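Local coordinates for probable TonB-dependent siderophore receptor PirA (Acinetobacter baumannii, PDB 5FR8), which probably takes part in the first step of iron uptake, binding iron-chelating siderophores for passage across the outer membrane, at residues 181-192 against 204-215; 195-203 against 239-247. One frame throughout, in Å; residues are numbered along the deposited sequence.

Both contacts lie in the beta-barrel of a TonB-dependent receptor. From the N terminus, residues 181-192 enter the strand 185-195. The chain turns through residues 196-200 and runs back along the strand 201-212. Contact 1 closes this hairpin by pairing 181-192 with 204-215. The chain then makes a longer excursion before the strand 232-247. Contact 2, pairing 195-203 with 239-247, closes this longer span, which includes most of the strand 201-212. Segments of the two contacts alternate along the chain, so the contacts cross. They share the strand 201-212, which has the strand 185-195 as one neighbour and 232-247 as the other. Backbone bonding between Arg204 and Arg241 joins them directly.

Contact 1. Residues 181-192 against 204-215; sequences KEGSSNRVGFNV and RLYGNYNKTEAD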
loop_
_atom_site.group_PDB
_atom_site.type_symbol
_atom_site.label_atom_id
_atom_site.label_comp_id
_atom_site.label_asym_id
_atom_site.label_seq_id
_atom_site.Cartn_x
_atom_site.Cartn_y
_atom_site.Cartn_z
ATOM N N LYS A 181 17.315 21.805 3.976
ATOM C CA LYS A 181 17.405 20.458 4.565
ATOM C C LYS A 181 16.422 19.415 3.952
ATOM O O LYS A 181 16.530 18.196 4.191
ATOM C CB LYS A 181 17.237 20.552 6.092
ATOM C CG LYS A 181 18.395 21.263 6.798
ATOM C CD LYS A 181 17.954 22.050 8.029
ATOM C CE LYS A 181 18.549 23.450 8.007
ATOM N NZ LYS A 181 17.922 24.336 9.023
ATOM N N GLU A 182 15.466 19.884 3.161
ATOM C CA GLU A 182 14.558 18.962 2.481
ATOM C C GLU A 182 15.114 18.635 1.078
ATOM O O GLU A 182 15.735 19.492 0.414
ATOM C CB GLU A 182 13.137 19.552 2.449
ATOM C CG GLU A 182 12.444 19.512 3.815
ATOM C CD GLU A 182 11.081 20.188 3.830
ATOM O OE1 GLU A 182 10.811 20.996 2.917
ATOM O OE2 GLU A 182 10.277 19.910 4.766
ATOM N N GLY A 183 14.935 17.390 0.649
ATOM C CA GLY A 183 15.523 16.929 -0.622
ATOM C C GLY A 183 14.802 17.414 -1.882
ATOM O O GLY A 183 13.581 17.359 -1.977
ATOM N N SER A 184 15.552 17.898 -2.860
ATOM C CA SER A 184 14.964 18.209 -4.149
ATOM C C SER A 184 14.872 16.917 -4.926
ATOM O O SER A 184 15.446 15.907 -4.523
ATOM C CB SER A 184 15.776 19.268 -4.898
ATOM O OG SER A 184 17.103 19.339 -4.414
ATOM N N SER A 185 14.117 16.932 -6.015
ATOM C CA SER A 185 13.769 15.687 -6.727
ATOM C C SER A 185 13.785 15.943 -8.234
ATOM O O SER A 185 13.482 17.069 -8.676
ATOM C CB SER A 185 12.387 15.168 -6.268
ATOM O OG SER A 185 11.889 14.116 -7.086
ATOM N N ASN A 186 14.127 14.905 -9.011
ATOM C CA ASN A 186 14.234 15.030 -10.470
ATOM C C ASN A 186 13.883 13.781 -11.266
ATOM O O ASN A 186 14.400 12.703 -11.004
ATOM C CB ASN A 186 15.634 15.469 -10.829
ATOM C CG ASN A 186 15.941 16.851 -10.304
ATOM O OD1 ASN A 186 15.277 17.835 -10.661
ATOM N ND2 ASN A 186 16.935 16.932 -9.424
ATOM N N ARG A 187 13.027 13.960 -12.269
ATOM C CA ARG A 187 12.598 12.882 -13.125
ATOM C C ARG A 187 12.822 13.175 -14.571
ATOM O O ARG A 187 12.844 14.328 -14.980
ATOM C CB ARG A 187 11.111 12.662 -12.974
ATOM C CG ARG A 187 10.736 12.062 -11.654
ATOM C CD ARG A 187 9.326 11.516 -11.688
ATOM N NE ARG A 187 8.303 12.514 -11.364
ATOM C CZ ARG A 187 7.618 13.200 -12.271
ATOM N NH1 ARG A 187 7.860 13.043 -13.567
ATOM N NH2 ARG A 187 6.682 14.049 -11.882
ATOM N N VAL A 188 12.965 12.103 -15.342
ATOM C CA VAL A 188 12.897 12.140 -16.787
ATOM C C VAL A 188 12.400 10.767 -17.168
ATOM O O VAL A 188 12.697 9.780 -16.489
ATOM C CB VAL A 188 14.271 12.410 -17.470
ATOM C CG1 VAL A 188 15.337 11.391 -17.061
ATOM C CG2 VAL A 188 14.119 12.427 -18.988
ATOM N N GLY A 189 11.653 10.690 -18.251
ATOM C CA GLY A 189 11.013 9.450 -18.607
ATOM C C GLY A 189 10.345 9.580 -19.943
ATOM O O GLY A 189 10.058 10.679 -20.400
ATOM N N PHE A 190 10.096 8.448 -20.580
ATOM C CA PHE A 190 9.551 8.464 -21.927
ATOM C C PHE A 190 8.497 7.401 -22.078
ATOM O O PHE A 190 8.424 6.458 -21.299
ATOM C CB PHE A 190 10.661 8.228 -22.951
ATOM C CG PHE A 190 11.199 6.829 -22.938
ATOM C CD1 PHE A 190 10.626 5.851 -23.731
ATOM C CD2 PHE A 190 12.272 6.492 -22.119
ATOM C CE1 PHE A 190 11.116 4.567 -23.714
ATOM C CE2 PHE A 190 12.767 5.204 -22.095
ATOM C CZ PHE A 190 12.181 4.243 -22.892
ATOM N N ASN A 191 7.678 7.555 -23.093
ATOM C CA ASN A 191 6.732 6.524 -23.430
ATOM C C ASN A 191 6.569 6.587 -24.922
ATOM O O ASN A 191 6.400 7.671 -25.481
ATOM C CB ASN A 191 5.390 6.757 -22.749
ATOM C CG ASN A 191 4.321 5.808 -23.253
ATOM O OD1 ASN A 191 3.992 5.807 -24.437
ATOM N ND2 ASN A 191 3.775 4.992 -22.359
ATOM N N VAL A 192 6.651 5.435 -25.571
ATOM C CA VAL A 192 6.447 5.372 -27.012
ATOM C C VAL A 192 5.662 4.107 -27.374
ATOM O O VAL A 192 5.831 3.059 -26.752
ATOM C CB VAL A 192 7.787 5.440 -27.756
ATOM C CG1 VAL A 192 8.726 4.340 -27.273
ATOM C CG2 VAL A 192 7.558 5.351 -29.247
ATOM N N ARG A 204 4.026 -1.028 -26.743
ATOM C CA ARG A 204 4.163 0.137 -25.863
ATOM C C ARG A 204 5.401 -0.055 -25.007
ATOM O O ARG A 204 5.604 -1.112 -24.413
ATOM C CB ARG A 204 2.980 0.298 -24.930
ATOM C CG ARG A 204 3.087 1.571 -24.092
ATOM C CD ARG A 204 2.951 1.380 -22.575
ATOM N NE ARG A 204 3.984 0.487 -22.087
ATOM C CZ ARG A 204 3.794 -0.549 -21.280
ATOM N NH1 ARG A 204 2.585 -0.813 -20.825
ATOM N NH2 ARG A 204 4.828 -1.322 -20.930
ATOM N N LEU A 205 6.224 0.975 -24.923
ATOM C CA LEU A 205 7.471 0.891 -24.172
ATOM C C LEU A 205 7.639 2.175 -23.385
ATOM O O LEU A 205 7.535 3.269 -23.950
ATOM C CB LEU A 205 8.644 0.728 -25.144
ATOM C CG LEU A 205 10.050 0.774 -24.532
ATOM C CD1 LEU A 205 10.400 -0.571 -23.905
ATOM C CD2 LEU A 205 11.092 1.175 -25.564
ATOM N N TYR A 206 7.879 2.064 -22.088
ATOM C CA TYR A 206 8.082 3.276 -21.289
ATOM C C TYR A 206 9.241 3.087 -20.353
ATOM O O TYR A 206 9.554 1.963 -19.958
ATOM C CB TYR A 206 6.818 3.693 -20.525
ATOM C CG TYR A 206 6.460 2.829 -19.331
ATOM C CD1 TYR A 206 7.261 2.789 -18.201
ATOM C CD2 TYR A 206 5.305 2.074 -19.327
ATOM C CE1 TYR A 206 6.917 2.021 -17.094
ATOM C CE2 TYR A 206 4.962 1.292 -18.239
ATOM C CZ TYR A 206 5.767 1.277 -17.118
ATOM O OH TYR A 206 5.424 0.499 -16.043
ATOM N N GLY A 207 9.892 4.189 -20.023
ATOM C CA GLY A 207 11.117 4.148 -19.234
ATOM C C GLY A 207 11.190 5.351 -18.321
ATOM O O GLY A 207 10.604 6.411 -18.618
ATOM N N ASN A 208 11.919 5.199 -17.218
ATOM C CA ASN A 208 11.972 6.243 -16.203
ATOM C C ASN A 208 13.219 6.165 -15.318
ATOM O O ASN A 208 13.609 5.100 -14.851
ATOM C CB ASN A 208 10.692 6.201 -15.341
ATOM C CG ASN A 208 10.801 7.056 -14.083
ATOM O OD1 ASN A 208 10.653 8.285 -14.122
ATOM N ND2 ASN A 208 11.062 6.405 -12.962
ATOM N N TYR A 209 13.830 7.320 -15.110
ATOM C CA TYR A 209 14.859 7.483 -14.100
ATOM C C TYR A 209 14.462 8.611 -13.133
ATOM O O TYR A 209 14.457 9.786 -13.488
ATOM C CB TYR A 209 16.217 7.777 -14.748
ATOM C CG TYR A 209 17.296 8.145 -13.750
ATOM C CD1 TYR A 209 17.575 7.328 -12.655
ATOM C CD2 TYR A 209 18.049 9.297 -13.912
ATOM C CE1 TYR A 209 18.564 7.659 -11.741
ATOM C CE2 TYR A 209 19.047 9.642 -13.008
ATOM C CZ TYR A 209 19.299 8.825 -11.924
ATOM O OH TYR A 209 20.272 9.195 -11.028
ATOM N N ASN A 210 14.115 8.247 -11.910
ATOM C CA ASN A 210 13.816 9.250 -10.898
ATOM C C ASN A 210 14.831 9.220 -9.777
ATOM O O ASN A 210 15.308 8.162 -9.374
ATOM C CB ASN A 210 12.437 9.017 -10.303
ATOM C CG ASN A 210 12.275 9.690 -8.959
ATOM O OD1 ASN A 210 12.543 9.092 -7.923
ATOM N ND2 ASN A 210 11.823 10.938 -8.971
ATOM N N LYS A 211 15.147 10.399 -9.266
ATOM C CA LYS A 211 16.068 10.550 -8.151
ATOM C C LYS A 211 15.534 11.649 -7.230
ATOM O O LYS A 211 15.552 12.823 -7.587
ATOM C CB LYS A 211 17.466 10.905 -8.666
ATOM C CG LYS A 211 18.450 11.269 -7.556
ATOM C CD LYS A 211 19.920 11.218 -7.968
ATOM C CE LYS A 211 20.776 12.003 -6.981
ATOM N NZ LYS A 211 22.141 11.427 -6.808
ATOM N N THR A 212 15.025 11.271 -6.067
ATOM C CA THR A 212 14.591 12.252 -5.091
ATOM C C THR A 212 15.585 12.228 -3.950
ATOM O O THR A 212 15.756 11.207 -3.300
ATOM C CB THR A 212 13.169 11.956 -4.552
ATOM O OG1 THR A 212 13.206 10.846 -3.647
ATOM C CG2 THR A 212 12.206 11.646 -5.689
ATOM N N GLU A 213 16.261 13.341 -3.717
ATOM C CA GLU A 213 17.357 13.336 -2.754
ATOM C C GLU A 213 16.768 13.111 -1.374
ATOM O O GLU A 213 15.602 13.352 -1.149
ATOM C CB GLU A 213 18.149 14.640 -2.775
ATOM C CG GLU A 213 19.113 14.876 -3.923
ATOM C CD GLU A 213 19.998 16.120 -3.645
ATOM O OE1 GLU A 213 19.782 16.806 -2.607
ATOM O OE2 GLU A 213 20.911 16.450 -4.443
ATOM N N ALA A 214 17.577 12.645 -0.442
ATOM C CA ALA A 214 17.109 12.421 0.916
ATOM C C ALA A 214 16.957 13.734 1.623
ATOM O O ALA A 214 17.469 14.757 1.185
ATOM C CB ALA A 214 18.095 11.558 1.688
ATOM N N ASP A 215 16.221 13.690 2.722
ATOM C CA ASP A 215 16.212 14.773 3.673
ATOM C C ASP A 215 17.480 14.641 4.507
ATOM O O ASP A 215 17.980 13.524 4.727
ATOM C CB ASP A 215 14.978 14.689 4.561
ATOM C CG ASP A 215 13.702 14.973 3.802
ATOM O OD1 ASP A 215 13.797 15.548 2.691
ATOM O OD2 ASP A 215 12.610 14.654 4.329
#
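Phe190 lies across the backbone of Gly207, the tightly packed part of this barrel hairpin. Gly207 N sits 3.6 Å above the plane of the Phe190 ring, over its centre. Phe190 CG lies between the backbone N and the carbonyl carbon (chi1 70°), which swings the ring over the other strand. Gly207 has no side chain to block it. Leu205 meets the ring at its edge, with CD2 3.9 Å from Phe190 CE1. Val192 lies side by side with Leu205, and its CG1 is 4.2 Å from Leu205 CB. This apolar patch is on the outward face, consistent with contact with lipid.

Paired backbone bonds join Phe190 with Gly207 and Val192 with Leu205. Asn186 and Tyr209, on the same face as Phe190, form the more open side. Beyond Thr212 the regular pairing stops. Glu213 N still reaches Ser184 O at 2.8 Å. Gly183 N then donates to Asp215 OD1 at 3.0 Å, nearly straight at 162°. Asp215 OD2 forms a salt bridge with Arg230. Lys181 and Glu213 are exposed here, with Gly183 and Asp215 buried beside them.

The other face looks into the barrel. There Asn191 crosses Arg204 at about a right angle, with ND2 3.7 Å from Arg204 CD. Arg187 on this face reaches the plug domain, in a salt bridge to Glu130 and hydrogen bonds to the carbonyls of Val54 and Arg55. The strand 167-177 pairs with 185-195 on one flank. The strand 232-247 lies beside 201-212 on the other.

Contact 2. Residues 195-203 against 239-247; sequences PLIKDVLSY and SGRLAWQAT
This is a junction of two neighbouring antiparallel strands of the beta-barrel, where Val200 to Tyr203 pair with Leu242 to Gln245. It lies at the end of the strands where the chain turns a corner at Leu196 and reverses through Ile197 to Val200. Classic beta bulges shape that turn. Leu201 O accepts from both Leu196 N and Ile197 N, and Ile197 O accepts from Val200 N and Leu201 N.

Ser202 and Ala243 form the central hydrogen-bonded pair. Ala243 N donates to Ser202 O at 2.8 Å, and Ser202 N donates to Ala243 O at 3.0 Å. Gln245 N extends the ladder to Val200 O, at 2.7 Å and 165°.

The face with Leu201, Tyr203, Leu242 and Trp244 is largely apolar. Leu242 CD2 touches Tyr203 CB at 3.9 Å. With CG anti to the backbone N (chi1 -163°), Leu201 leans across toward Trp244, and its CD1 comes 3.7 Å from Trp244 CB. On the other face, Val162 touches Ser202 and Ala243, and Arg241 forms salt bridges to Asp255 and to Asp100 of the plug domain.

Trp244 is on the surface, with Ala246 CB over the centre of one ring face. Val200 O, besides its bond to Gln245 N, lies in the plane of the Trp244 ring at its edge, 3.5 Å from CD1.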
loop_
_atom_site.group_PDB
_atom_site.type_symbol
_atom_site.label_atom_id
_atom_site.label_comp_id
_atom_site.label_asym_id
_atom_site.label_seq_id
_atom_site.Cartn_x
_atom_site.Cartn_y
_atom_site.Cartn_z
ATOM N N PRO A 195 2.628 0.846 -34.271
ATOM C CA PRO A 195 2.499 -0.441 -34.875
ATOM C C PRO A 195 3.876 -0.942 -35.242
ATOM O O PRO A 195 4.754 -0.131 -35.554
ATOM C CB PRO A 195 1.679 -0.142 -36.131
ATOM C CG PRO A 195 2.154 1.189 -36.556
ATOM C CD PRO A 195 2.503 1.922 -35.272
ATOM N N LEU A 196 4.063 -2.258 -35.143
ATOM C CA LEU A 196 5.120 -2.967 -35.853
ATOM C C LEU A 196 4.465 -3.511 -37.113
ATOM O O LEU A 196 5.038 -3.454 -38.211
ATOM C CB LEU A 196 5.688 -4.117 -35.009
ATOM C CG LEU A 196 6.526 -3.699 -33.781
ATOM C CD1 LEU A 196 6.942 -4.905 -32.950
ATOM C CD2 LEU A 196 7.759 -2.885 -34.181
ATOM N N ILE A 197 3.259 -4.044 -36.946
ATOM C CA ILE A 197 2.416 -4.334 -38.077
ATOM C C ILE A 197 1.055 -3.737 -37.836
ATOM O O ILE A 197 0.365 -4.093 -36.881
ATOM C CB ILE A 197 2.237 -5.848 -38.330
ATOM C CG1 ILE A 197 3.588 -6.543 -38.409
ATOM C CG2 ILE A 197 1.482 -6.078 -39.633
ATOM C CD1 ILE A 197 3.494 -8.033 -38.653
ATOM N N LYS A 198 0.646 -2.864 -38.738
ATOM C CA LYS A 198 -0.595 -2.166 -38.531
ATOM C C LYS A 198 -1.727 -3.153 -38.245
ATOM O O LYS A 198 -1.936 -4.084 -39.005
ATOM C CB LYS A 198 -0.930 -1.295 -39.744
ATOM C CG LYS A 198 -0.043 -0.057 -39.886
ATOM C CD LYS A 198 -0.657 1.012 -40.784
ATOM C CE LYS A 198 -0.827 0.516 -42.231
ATOM N NZ LYS A 198 0.165 1.088 -43.195
ATOM N N ASP A 199 -2.415 -2.936 -37.121
ATOM C CA ASP A 199 -3.671 -3.597 -36.775
ATOM C C ASP A 199 -3.517 -5.056 -36.398
ATOM O O ASP A 199 -4.510 -5.763 -36.278
ATOM C CB ASP A 199 -4.686 -3.496 -37.929
ATOM C CG ASP A 199 -5.103 -2.063 -38.234
ATOM O OD1 ASP A 199 -5.086 -1.207 -37.316
ATOM O OD2 ASP A 199 -5.458 -1.788 -39.399
ATOM N N VAL A 200 -2.299 -5.543 -36.246
ATOM C CA VAL A 200 -2.147 -6.914 -35.781
ATOM C C VAL A 200 -1.033 -7.034 -34.751
ATOM O O VAL A 200 -1.108 -7.886 -33.871
ATOM C CB VAL A 200 -1.925 -7.945 -36.941
ATOM C CG1 VAL A 200 -3.023 -7.830 -37.999
ATOM C CG2 VAL A 200 -0.547 -7.796 -37.565
ATOM N N LEU A 201 -0.005 -6.203 -34.858
ATOM C CA LEU A 201 1.044 -6.217 -33.866
ATOM C C LEU A 201 1.522 -4.807 -33.574
ATOM O O LEU A 201 1.954 -4.077 -34.469
ATOM C CB LEU A 201 2.220 -7.075 -34.333
ATOM C CG LEU A 201 3.209 -7.510 -33.232
ATOM C CD1 LEU A 201 2.835 -8.868 -32.632
ATOM C CD2 LEU A 201 4.634 -7.560 -33.758
ATOM N N SER A 202 1.452 -4.439 -32.305
ATOM C CA SER A 202 1.784 -3.097 -31.857
ATOM C C SER A 202 2.462 -3.198 -30.500
ATOM O O SER A 202 2.373 -4.230 -29.831
ATOM C CB SER A 202 0.519 -2.264 -31.768
ATOM O OG SER A 202 -0.594 -3.105 -31.540
ATOM N N TYR A 203 3.174 -2.147 -30.109
ATOM C CA TYR A 203 3.975 -2.181 -28.884
ATOM C C TYR A 203 3.755 -0.924 -28.048
ATOM O O TYR A 203 3.352 0.112 -28.587
ATOM C CB TYR A 203 5.450 -2.245 -29.232
ATOM C CG TYR A 203 5.918 -0.966 -29.868
ATOM C CD1 TYR A 203 5.689 -0.732 -31.209
ATOM C CD2 TYR A 203 6.553 0.016 -29.130
ATOM C CE1 TYR A 203 6.086 0.438 -31.809
ATOM C CE2 TYR A 203 6.962 1.188 -29.730
ATOM C CZ TYR A 203 6.716 1.387 -31.067
ATOM O OH TYR A 203 7.101 2.530 -31.701
ATOM N N SER A 239 9.797 -0.882 -19.060
ATOM C CA SER A 239 8.659 -1.780 -19.237
ATOM C C SER A 239 8.131 -1.834 -20.654
ATOM O O SER A 239 7.899 -0.797 -21.290
ATOM C CB SER A 239 7.508 -1.366 -18.329
ATOM O OG SER A 239 6.285 -1.933 -18.794
ATOM N N GLY A 240 7.904 -3.054 -21.126
ATOM C CA GLY A 240 7.547 -3.284 -22.527
ATOM C C GLY A 240 6.304 -4.109 -22.680
ATOM O O GLY A 240 6.077 -5.038 -21.931
ATOM N N ARG A 241 5.493 -3.750 -23.664
ATOM C CA ARG A 241 4.298 -4.497 -24.012
ATOM C C ARG A 241 4.258 -4.792 -25.489
ATOM O O ARG A 241 4.532 -3.907 -26.304
ATOM C CB ARG A 241 3.085 -3.672 -23.702
ATOM C CG ARG A 241 1.803 -4.307 -24.208
ATOM C CD ARG A 241 0.604 -3.600 -23.589
ATOM N NE ARG A 241 0.523 -3.841 -22.154
ATOM C CZ ARG A 241 -0.219 -3.129 -21.316
ATOM N NH1 ARG A 241 -0.977 -2.128 -21.760
ATOM N NH2 ARG A 241 -0.205 -3.437 -20.028
ATOM N N LEU A 242 3.917 -6.029 -25.841
ATOM C CA LEU A 242 3.607 -6.379 -27.232
ATOM C C LEU A 242 2.177 -6.843 -27.304
ATOM O O LEU A 242 1.781 -7.682 -26.506
ATOM C CB LEU A 242 4.476 -7.518 -27.748
ATOM C CG LEU A 242 5.965 -7.255 -27.896
ATOM C CD1 LEU A 242 6.633 -8.537 -28.398
ATOM C CD2 LEU A 242 6.256 -6.073 -28.806
ATOM N N ALA A 243 1.423 -6.313 -28.263
ATOM C CA ALA A 243 0.035 -6.665 -28.442
ATOM C C ALA A 243 -0.111 -7.289 -29.789
ATOM O O ALA A 243 0.362 -6.739 -30.783
ATOM C CB ALA A 243 -0.825 -5.433 -28.356
ATOM N N TRP A 244 -0.745 -8.457 -29.825
ATOM C CA TRP A 244 -0.827 -9.259 -31.037
ATOM C C TRP A 244 -2.258 -9.672 -31.250
ATOM O O TRP A 244 -2.862 -10.295 -30.379
ATOM C CB TRP A 244 0.064 -10.506 -30.885
ATOM C CG TRP A 244 0.084 -11.483 -32.073
ATOM C CD1 TRP A 244 -0.147 -11.193 -33.390
ATOM C CD2 TRP A 244 0.381 -12.887 -32.024
ATOM N NE1 TRP A 244 -0.030 -12.333 -34.156
ATOM C CE2 TRP A 244 0.294 -13.381 -33.340
ATOM C CE3 TRP A 244 0.696 -13.772 -30.992
ATOM C CZ2 TRP A 244 0.504 -14.702 -33.645
ATOM C CZ3 TRP A 244 0.906 -15.075 -31.300
ATOM C CH2 TRP A 244 0.808 -15.535 -32.615
ATOM N N GLN A 245 -2.809 -9.319 -32.402
ATOM C CA GLN A 245 -4.142 -9.783 -32.794
ATOM C C GLN A 245 -4.006 -11.051 -33.669
ATOM O O GLN A 245 -3.781 -10.960 -34.879
ATOM C CB GLN A 245 -4.872 -8.676 -33.552
ATOM C CG GLN A 245 -6.304 -9.014 -33.966
ATOM C CD GLN A 245 -7.337 -8.684 -32.895
ATOM O OE1 GLN A 245 -7.286 -7.623 -32.262
ATOM N NE2 GLN A 245 -8.280 -9.596 -32.690
ATOM N N ALA A 246 -4.137 -12.226 -33.054
ATOM C CA ALA A 246 -3.829 -13.495 -33.740
ATOM C C ALA A 246 -4.964 -13.977 -34.653
ATOM O O ALA A 246 -4.735 -14.646 -35.659
ATOM C CB ALA A 246 -3.466 -14.569 -32.716
ATOM N N THR A 247 -6.183 -13.602 -34.283
ATOM C CA THR A 247 -7.390 -13.971 -34.999
ATOM C C THR A 247 -8.357 -12.815 -34.851
ATOM O O THR A 247 -8.146 -11.914 -34.031
ATOM C CB THR A 247 -8.011 -15.204 -34.355
ATOM O OG1 THR A 247 -7.046 -16.243 -34.340
ATOM C CG2 THR A 247 -9.197 -15.683 -35.115
#